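Side-chain contact in pyridine nucleotide-disulfide oxidoreductase-like protein (Myceliophthora thermophila, PDB 5MQ6), which inserts one oxygen atom next to the carbonyl of ketones, polycyclic ones above all, to give esters or lactones, using FAD and NADPH: residues 332-337 against 629-634. Sequence-based numbering, arbitrary orientation.
Sequences RMLNLD and GMASYM
With CG beside its backbone N and anti to the carbonyl carbon (chi1 -78°), L334 sends its CD2 methyl across to the second helix, where it meets CB of A631 at 3.8 Å. M634 answers with an extended chain, bent only at its last torsion (chi3 78°), which brings the CE methyl tip to tip with L334, 4.0 Å from CD2. These two touches are the whole apolar contact, and it is a thin one: the axes of the two short segments come no closer than 11.0 Å.

One turn on, D337 points at the start of helix 630-641, its OD2 3.6 Å from CB of M630. Placed beside that first turn, just after the N-cap G629, its negative charge would probably suit the helix N-terminus. No direct hydrogen bond joins the segments. A water accepts from A631 N at 3.0 Å but lies only 2.4 Å from D337 OD2, so short that this second leg of a bridge is doubtful. M630 then bends away and lays SD at the ring edge of Y633, in plane.

The bound FAD lies about 10 Å from the side chain of D337. The segment axes run obliquely, 133° between their N-to-C directions, and helix 541-562 packs against both, its F543 touching L334 and M630.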
loop_
_atom_site.group_PDB
_atom_site.type_symbol
_atom_site.label_atom_id
_atom_site.label_comp_id
_atom_site.label_asym_id
_atom_site.label_seq_id
_atom_site.Cartn_x
_atom_site.Cartn_y
_atom_site.Cartn_z
ATOM N N ARG A 332 -12.502 13.125 -11.183
ATOM C CA ARG A 332 -11.511 13.775 -10.391
ATOM C C ARG A 332 -10.216 12.958 -10.189
ATOM O O ARG A 332 -9.113 13.500 -10.174
ATOM C CB ARG A 332 -12.143 14.152 -9.050
ATOM C CG ARG A 332 -11.354 15.183 -8.268
ATOM C CD ARG A 332 -12.155 15.550 -7.028
ATOM N NE ARG A 332 -11.438 16.581 -6.300
ATOM C CZ ARG A 332 -11.480 17.878 -6.549
ATOM N NH1 ARG A 332 -10.745 18.643 -5.796
ATOM N NH2 ARG A 332 -12.203 18.427 -7.507
ATOM N N MET A 333 -10.374 11.656 -10.007
ATOM C CA MET A 333 -9.287 10.761 -9.796
ATOM C C MET A 333 -8.445 10.707 -11.059
ATOM O O MET A 333 -7.215 10.669 -11.029
ATOM C CB MET A 333 -9.816 9.347 -9.464
ATOM C CG MET A 333 -10.313 9.175 -8.054
ATOM S SD MET A 333 -10.866 7.501 -7.541
ATOM C CE MET A 333 -11.833 7.030 -8.863
ATOM N N LEU A 334 -9.139 10.728 -12.191
ATOM C CA LEU A 334 -8.462 10.770 -13.505
ATOM C C LEU A 334 -7.666 12.075 -13.704
ATOM O O LEU A 334 -6.530 12.067 -14.093
ATOM C CB LEU A 334 -9.519 10.573 -14.589
ATOM C CG LEU A 334 -9.984 9.125 -14.790
ATOM C CD1 LEU A 334 -11.319 9.138 -15.536
ATOM C CD2 LEU A 334 -8.969 8.408 -15.655
ATOM N N ASN A 335 -8.286 13.170 -13.348
ATOM C CA ASN A 335 -7.636 14.470 -13.392
ATOM C C ASN A 335 -6.344 14.517 -12.560
ATOM O O ASN A 335 -5.309 14.860 -13.069
ATOM C CB ASN A 335 -8.653 15.510 -12.954
ATOM C CG ASN A 335 -8.130 16.902 -13.082
ATOM O OD1 ASN A 335 -7.535 17.481 -12.155
ATOM N ND2 ASN A 335 -8.303 17.437 -14.259
ATOM N N LEU A 336 -6.404 14.073 -11.303
ATOM C CA LEU A 336 -5.243 13.981 -10.462
ATOM C C LEU A 336 -4.156 13.077 -11.107
ATOM O O LEU A 336 -2.996 13.435 -11.199
ATOM C CB LEU A 336 -5.617 13.427 -9.076
ATOM C CG LEU A 336 -4.460 13.157 -8.148
ATOM C CD1 LEU A 336 -3.674 14.461 -7.856
ATOM C CD2 LEU A 336 -5.059 12.648 -6.855
ATOM N N ASP A 337 -4.547 11.884 -11.503
ATOM C CA ASP A 337 -3.566 10.976 -11.991
ATOM C C ASP A 337 -2.942 11.447 -13.318
ATOM O O ASP A 337 -1.853 10.954 -13.654
ATOM C CB ASP A 337 -4.198 9.598 -12.229
ATOM C CG ASP A 337 -3.182 8.475 -12.130
ATOM O OD1 ASP A 337 -2.449 8.418 -11.064
ATOM O OD2 ASP A 337 -3.149 7.634 -13.103
ATOM N N GLY A 629 0.118 4.021 -17.892
ATOM C CA GLY A 629 -0.755 4.570 -16.844
ATOM C C GLY A 629 -2.153 4.030 -16.637
ATOM O O GLY A 629 -2.754 3.305 -17.510
ATOM N N MET A 630 -2.709 4.410 -15.493
ATOM C CA MET A 630 -4.003 3.849 -15.060
ATOM C C MET A 630 -5.147 4.107 -16.073
ATOM O O MET A 630 -5.941 3.203 -16.389
ATOM C CB MET A 630 -4.377 4.288 -13.638
ATOM C CG MET A 630 -5.696 3.658 -13.171
ATOM S SD MET A 630 -5.571 1.844 -12.895
ATOM C CE MET A 630 -4.140 1.636 -11.953
ATOM N N ALA A 631 -5.234 5.309 -16.633
ATOM C CA ALA A 631 -6.366 5.611 -17.529
ATOM C C ALA A 631 -6.371 4.662 -18.713
ATOM O O ALA A 631 -7.431 4.188 -19.153
ATOM C CB ALA A 631 -6.301 7.084 -18.080
ATOM N N SER A 632 -5.166 4.449 -19.270
ATOM C CA SER A 632 -4.992 3.552 -20.424
ATOM C C SER A 632 -5.384 2.063 -20.097
ATOM O O SER A 632 -6.141 1.457 -20.814
ATOM C CB SER A 632 -3.548 3.620 -20.882
ATOM O OG SER A 632 -3.338 2.712 -21.959
ATOM N N TYR A 633 -4.896 1.521 -19.002
ATOM C CA TYR A 633 -5.309 0.222 -18.509
ATOM C C TYR A 633 -6.871 0.123 -18.332
ATOM O O TYR A 633 -7.552 -0.845 -18.819
ATOM C CB TYR A 633 -4.532 -0.039 -17.210
ATOM C CG TYR A 633 -4.921 -1.261 -16.414
ATOM C CD1 TYR A 633 -4.808 -2.519 -16.962
ATOM C CD2 TYR A 633 -5.391 -1.142 -15.099
ATOM C CE1 TYR A 633 -5.090 -3.657 -16.229
ATOM C CE2 TYR A 633 -5.711 -2.238 -14.316
ATOM C CZ TYR A 633 -5.581 -3.517 -14.896
ATOM O OH TYR A 633 -5.881 -4.620 -14.171
ATOM N N MET A 634 -7.417 1.139 -17.653
ATOM C CA MET A 634 -8.863 1.225 -17.456
ATOM C C MET A 634 -9.654 1.143 -18.739
ATOM O O MET A 634 -10.671 0.430 -18.803
ATOM C CB MET A 634 -9.222 2.528 -16.748
ATOM C CG MET A 634 -10.692 2.777 -16.460
ATOM S SD MET A 634 -10.890 4.445 -15.763
ATOM C CE MET A 634 -10.760 5.292 -17.344
HETATM O O HOH W 1 -4.137 7.741 -15.312
#